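Local coordinates for aq_2013 protein (Aquifex aeolicus, PDB 2P6C) that is of unknown function and belongs to the uncharacterised YjbQ (UPF0047) family, assembling as a trimer, at residues A28-S42 with Q125-E137. Sequence-based numbering, arbitrary orientation.
Sequences AVEESEVKEGLCLVS and QRPKRVVIKIIGE. With PO4 (phosphate ion), chain C; PO4 (phosphate ion), chain D.
The two central strands of the four-stranded antiparallel sheet, 37-42 and 128-136, pair here while helix 22-32 packs its C-terminal end on one face. L38 N donates to I135 O at 3.0 Å and L40 N to K133 O at 2.9 Å, each with a return bond, and S42 with V131 closes the same pattern. At the chain end the register slips into a classic beta bulge, K35 and E36 both facing E137: the terminal carboxylate takes E36 N on O (2.7 Å) and K35 N on OXT, the latter almost straight at 170°. I134 carries the helix packing. With CG1 trans to its own carbonyl carbon (chi1 -66°), it sends CD1 against V29 CG2 at 3.8 Å, the two side chains crossing at about a right angle, and lays CG1 against C39 SG; its CG2 slides past V34 CG2. S32 OG sits 3.9 Å from I134 CG2, bonds to V29 O and accepts V34 N in an ST turn. Replacing S32 by alanine would probably leave V34 N without this acceptor and free the turn to shift off I134. The opposite face, bearing L38, L40, K133 and I135, meets neighbouring subunits: K133 NZ bonds to T5 and forms a salt bridge with E36 of the second subunit. I132 CG2 lies between strand and helix, 4.0 Å from both C39 SG and A28 CB.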
loop_
_atom_site.group_PDB
_atom_site.type_symbol
_atom_site.label_atom_id
_atom_site.label_comp_id
_atom_site.label_asym_id
_atom_site.label_seq_id
_atom_site.Cartn_x
_atom_site.Cartn_y
_atom_site.Cartn_z
ATOM N N ALA A 28 -15.735 5.076 14.178
ATOM C CA ALA A 28 -15.129 3.875 14.730
ATOM C C ALA A 28 -13.989 4.241 15.673
ATOM O O ALA A 28 -13.830 3.622 16.730
ATOM C CB ALA A 28 -14.624 2.978 13.613
ATOM N N VAL A 29 -13.200 5.248 15.294
ATOM C CA VAL A 29 -12.085 5.674 16.140
ATOM C C VAL A 29 -12.598 6.172 17.480
ATOM O O VAL A 29 -12.019 5.920 18.529
ATOM C CB VAL A 29 -11.299 6.801 15.450
ATOM C CG1 VAL A 29 -10.517 7.604 16.488
ATOM C CG2 VAL A 29 -10.333 6.217 14.437
ATOM N N GLU A 30 -13.723 6.873 17.472
ATOM C CA GLU A 30 -14.305 7.354 18.718
ATOM C C GLU A 30 -14.776 6.210 19.635
ATOM O O GLU A 30 -14.479 6.186 20.801
ATOM C CB GLU A 30 -15.454 8.332 18.431
ATOM C CG GLU A 30 -16.118 8.830 19.723
ATOM C CD GLU A 30 -16.952 10.095 19.521
ATOM O OE1 GLU A 30 -17.151 10.516 18.369
ATOM O OE2 GLU A 30 -17.400 10.648 20.536
ATOM N N GLU A 31 -15.551 5.263 19.025
ATOM C CA GLU A 31 -16.083 4.059 19.688
ATOM C C GLU A 31 -14.959 3.188 20.341
ATOM O O GLU A 31 -15.198 2.375 21.225
ATOM C CB GLU A 31 -16.902 3.257 18.651
ATOM C CG GLU A 31 -18.183 3.990 18.170
ATOM C CD GLU A 31 -18.906 3.215 17.068
ATOM O OE1 GLU A 31 -18.326 2.275 16.527
ATOM O OE2 GLU A 31 -20.046 3.552 16.756
ATOM N N SER A 32 -13.763 3.285 19.768
ATOM C CA SER A 32 -12.660 2.405 20.167
ATOM C C SER A 32 -12.024 2.938 21.442
ATOM O O SER A 32 -11.332 2.212 22.154
ATOM C CB SER A 32 -11.583 2.347 19.082
ATOM O OG SER A 32 -10.693 3.442 19.201
ATOM N N GLU A 33 -12.260 4.220 21.706
ATOM C CA GLU A 33 -11.718 4.912 22.870
ATOM C C GLU A 33 -10.186 4.954 22.849
ATOM O O GLU A 33 -9.533 5.315 23.820
ATOM C CB GLU A 33 -12.213 4.190 24.125
ATOM C CG GLU A 33 -13.713 4.392 24.355
ATOM C CD GLU A 33 -14.087 3.884 25.727
ATOM O OE1 GLU A 33 -13.726 2.762 26.055
ATOM O OE2 GLU A 33 -14.759 4.610 26.456
ATOM N N VAL A 34 -9.581 4.583 21.724
ATOM C CA VAL A 34 -8.121 4.586 21.557
ATOM C C VAL A 34 -7.639 6.047 21.522
ATOM O O VAL A 34 -8.230 6.909 20.884
ATOM C CB VAL A 34 -7.654 3.731 20.301
ATOM C CG1 VAL A 34 -6.197 4.049 19.969
ATOM C CG2 VAL A 34 -7.783 2.250 20.606
ATOM N N LYS A 35 -6.649 6.317 22.297
ATOM C CA LYS A 35 -5.932 7.633 22.346
ATOM C C LYS A 35 -4.843 7.643 21.334
ATOM O O LYS A 35 -4.656 8.599 20.594
ATOM C CB LYS A 35 -5.227 7.969 23.689
ATOM C CG LYS A 35 -6.180 8.619 24.695
ATOM C CD LYS A 35 -6.519 7.686 25.860
ATOM C CE LYS A 35 -5.280 7.274 26.664
ATOM N NZ LYS A 35 -5.692 6.665 27.927
ATOM N N GLU A 36 -3.995 6.756 21.258
ATOM C CA GLU A 36 -2.827 6.680 20.396
ATOM C C GLU A 36 -2.815 5.289 19.764
ATOM O O GLU A 36 -2.894 4.288 20.472
ATOM C CB GLU A 36 -1.556 6.884 21.223
ATOM C CG GLU A 36 -1.500 8.190 22.013
ATOM C CD GLU A 36 -1.442 9.420 21.129
ATOM O OE1 GLU A 36 -0.821 9.351 20.045
ATOM O OE2 GLU A 36 -1.999 10.468 21.524
ATOM N N GLY A 37 -2.728 5.217 18.440
ATOM C CA GLY A 37 -2.704 3.906 17.811
ATOM C C GLY A 37 -2.691 3.899 16.297
ATOM O O GLY A 37 -2.357 4.894 15.649
ATOM N N LEU A 38 -3.033 2.751 15.731
ATOM C CA LEU A 38 -3.082 2.586 14.297
ATOM C C LEU A 38 -4.477 2.161 13.890
ATOM O O LEU A 38 -5.169 1.444 14.602
ATOM C CB LEU A 38 -2.074 1.505 13.901
ATOM C CG LEU A 38 -0.631 2.011 13.933
ATOM C CD1 LEU A 38 0.373 0.945 13.492
ATOM C CD2 LEU A 38 -0.405 3.220 13.026
ATOM N N CYS A 39 -4.906 2.603 12.715
ATOM C CA CYS A 39 -6.235 2.297 12.212
ATOM C C CYS A 39 -6.180 1.804 10.768
ATOM O O CYS A 39 -5.957 2.591 9.848
ATOM C CB CYS A 39 -7.109 3.550 12.307
ATOM S SG CYS A 39 -8.776 3.380 11.604
ATOM N N LEU A 40 -6.369 0.499 10.584
ATOM C CA LEU A 40 -6.367 -0.118 9.258
ATOM C C LEU A 40 -7.778 -0.088 8.662
ATOM O O LEU A 40 -8.752 -0.434 9.335
ATOM C CB LEU A 40 -5.895 -1.578 9.349
ATOM C CG LEU A 40 -6.118 -2.487 8.126
ATOM C CD1 LEU A 40 -5.209 -2.073 6.959
ATOM C CD2 LEU A 40 -5.831 -3.926 8.520
ATOM N N VAL A 41 -7.876 0.326 7.400
ATOM C CA VAL A 41 -9.154 0.381 6.692
ATOM C C VAL A 41 -8.873 -0.317 5.378
ATOM O O VAL A 41 -8.142 0.189 4.529
ATOM C CB VAL A 41 -9.588 1.821 6.454
ATOM C CG1 VAL A 41 -11.007 1.851 5.922
ATOM C CG2 VAL A 41 -9.469 2.615 7.749
ATOM N N SER A 42 -9.466 -1.489 5.218
ATOM C CA SER A 42 -9.187 -2.307 4.057
ATOM C C SER A 42 -10.404 -2.963 3.426
ATOM O O SER A 42 -11.321 -3.408 4.123
ATOM C CB SER A 42 -8.199 -3.397 4.492
ATOM O OG SER A 42 -7.747 -4.167 3.402
ATOM N N GLN A 125 -22.841 -3.118 -6.868
ATOM C CA GLN A 125 -24.227 -3.553 -7.002
ATOM C C GLN A 125 -24.488 -4.858 -6.244
ATOM O O GLN A 125 -25.464 -5.552 -6.503
ATOM C CB GLN A 125 -24.622 -3.695 -8.476
ATOM C CG GLN A 125 -24.657 -2.356 -9.195
ATOM C CD GLN A 125 -25.166 -2.467 -10.617
ATOM O OE1 GLN A 125 -25.066 -3.528 -11.239
ATOM N NE2 GLN A 125 -25.745 -1.386 -11.131
ATOM N N ARG A 126 -23.605 -5.177 -5.300
ATOM C CA ARG A 126 -23.799 -6.316 -4.430
ATOM C C ARG A 126 -23.095 -6.077 -3.108
ATOM O O ARG A 126 -22.214 -5.235 -2.985
ATOM C CB ARG A 126 -23.208 -7.546 -5.119
ATOM C CG ARG A 126 -21.739 -7.348 -5.495
ATOM C CD ARG A 126 -21.173 -8.555 -6.249
ATOM N NE ARG A 126 -19.984 -8.172 -7.015
ATOM C CZ ARG A 126 -18.791 -8.576 -6.543
ATOM N NH1 ARG A 126 -18.726 -9.296 -5.435
ATOM N NH2 ARG A 126 -17.675 -8.248 -7.199
ATOM N N PRO A 127 -23.538 -6.796 -2.059
ATOM C CA PRO A 127 -23.006 -6.605 -0.711
ATOM C C PRO A 127 -21.521 -6.933 -0.586
ATOM O O PRO A 127 -21.102 -8.060 -0.822
ATOM C CB PRO A 127 -23.884 -7.531 0.135
ATOM C CG PRO A 127 -25.127 -7.790 -0.687
ATOM C CD PRO A 127 -24.520 -7.900 -2.073
ATOM N N LYS A 128 -20.734 -5.923 -0.231
ATOM C CA LYS A 128 -19.288 -6.066 -0.057
ATOM C C LYS A 128 -18.878 -5.304 1.195
ATOM O O LYS A 128 -19.448 -4.255 1.515
ATOM C CB LYS A 128 -18.568 -5.538 -1.298
ATOM C CG LYS A 128 -18.845 -6.400 -2.526
ATOM C CD LYS A 128 -18.567 -5.711 -3.861
ATOM C CE LYS A 128 -17.096 -5.712 -4.232
ATOM N NZ LYS A 128 -16.908 -5.553 -5.712
ATOM N N ARG A 129 -17.885 -5.818 1.907
ATOM C CA ARG A 129 -17.492 -5.161 3.138
ATOM C C ARG A 129 -16.079 -4.580 3.161
ATOM O O ARG A 129 -15.186 -4.978 2.404
ATOM C CB ARG A 129 -17.623 -6.136 4.322
ATOM C CG ARG A 129 -18.952 -6.885 4.471
ATOM C CD ARG A 129 -18.833 -7.819 5.681
ATOM N NE ARG A 129 -17.829 -8.833 5.380
ATOM C CZ ARG A 129 -17.167 -9.566 6.274
ATOM N NH1 ARG A 129 -17.367 -9.431 7.591
ATOM N NH2 ARG A 129 -16.294 -10.466 5.840
ATOM N N VAL A 130 -15.920 -3.622 4.063
ATOM C CA VAL A 130 -14.667 -2.969 4.373
ATOM C C VAL A 130 -14.436 -3.218 5.855
ATOM O O VAL A 130 -15.383 -3.107 6.631
ATOM C CB VAL A 130 -14.800 -1.449 4.161
ATOM C CG1 VAL A 130 -13.696 -0.737 4.943
ATOM C CG2 VAL A 130 -14.709 -1.060 2.688
ATOM N N VAL A 131 -13.206 -3.647 6.229
ATOM C CA VAL A 131 -12.878 -3.826 7.672
ATOM C C VAL A 131 -12.105 -2.658 8.204
ATOM O O VAL A 131 -11.255 -2.082 7.524
ATOM C CB VAL A 131 -12.128 -5.169 7.968
ATOM C CG1 VAL A 131 -10.856 -5.305 7.130
ATOM C CG2 VAL A 131 -11.736 -5.232 9.435
ATOM N N ILE A 132 -12.507 -2.252 9.430
ATOM C CA ILE A 132 -11.772 -1.261 10.208
ATOM C C ILE A 132 -11.197 -1.958 11.425
ATOM O O ILE A 132 -11.903 -2.494 12.240
ATOM C CB ILE A 132 -12.710 -0.147 10.706
ATOM C CG1 ILE A 132 -13.323 0.599 9.524
ATOM C CG2 ILE A 132 -11.898 0.879 11.534
ATOM C CD1 ILE A 132 -14.488 1.501 9.936
ATOM N N LYS A 133 -9.867 -1.973 11.499
ATOM C CA LYS A 133 -9.253 -2.613 12.639
ATOM C C LYS A 133 -8.321 -1.635 13.331
ATOM O O LYS A 133 -7.384 -1.110 12.744
ATOM C CB LYS A 133 -8.462 -3.820 12.138
ATOM C CG LYS A 133 -7.985 -4.713 13.284
ATOM C CD LYS A 133 -9.144 -5.424 13.981
ATOM C CE LYS A 133 -8.703 -6.728 14.661
ATOM N NZ LYS A 133 -9.865 -7.587 14.879
ATOM N N ILE A 134 -8.680 -1.366 14.606
ATOM C CA ILE A 134 -7.926 -0.408 15.418
ATOM C C ILE A 134 -7.243 -1.083 16.596
ATOM O O ILE A 134 -7.807 -1.939 17.266
ATOM C CB ILE A 134 -8.918 0.633 15.960
ATOM C CG1 ILE A 134 -9.474 1.442 14.772
ATOM C CG2 ILE A 134 -8.150 1.594 16.898
ATOM C CD1 ILE A 134 -10.620 2.428 15.056
ATOM N N ILE A 135 -5.978 -0.708 16.844
ATOM C CA ILE A 135 -5.185 -1.214 18.016
ATOM C C ILE A 135 -4.432 -0.018 18.571
ATOM O O ILE A 135 -4.041 0.891 17.851
ATOM C CB ILE A 135 -4.251 -2.421 17.746
ATOM C CG1 ILE A 135 -3.136 -2.063 16.712
ATOM C CG2 ILE A 135 -5.011 -3.662 17.192
ATOM C CD1 ILE A 135 -1.944 -3.059 16.567
ATOM N N GLY A 136 -4.165 -0.046 19.869
ATOM C CA GLY A 136 -3.388 1.003 20.498
ATOM C C GLY A 136 -3.911 1.154 21.910
ATOM O O GLY A 136 -4.497 0.220 22.477
ATOM N N GLU A 137 -3.716 2.333 22.494
ATOM C CA GLU A 137 -4.059 2.729 23.858
ATOM C C GLU A 137 -4.813 4.061 23.884
ATOM O O GLU A 137 -4.386 5.060 23.318
ATOM C CB GLU A 137 -2.761 2.839 24.667
ATOM C CG GLU A 137 -2.941 2.420 26.131
ATOM C CD GLU A 137 -2.014 1.262 26.447
ATOM O OE1 GLU A 137 -0.843 1.510 26.726
ATOM O OE2 GLU A 137 -2.463 0.126 26.412
ATOM O OXT GLU A 137 -5.879 4.192 24.472
HETATM P P PO4 C . -15.751 -10.380 -5.100
HETATM O O1 PO4 C . -16.223 -11.755 -5.404
HETATM O O2 PO4 C . -16.757 -9.774 -4.293
HETATM O O3 PO4 C . -14.429 -10.502 -4.593
HETATM O O4 PO4 C . -15.657 -9.587 -6.431
HETATM P P PO4 D . -24.229 0.888 -13.702
HETATM O O1 PO4 D . -25.296 -0.130 -13.861
HETATM O O2 PO4 D . -24.655 1.772 -12.670
HETATM O O3 PO4 D . -23.005 0.181 -13.553
HETATM O O4 PO4 D . -24.128 1.703 -15.019
#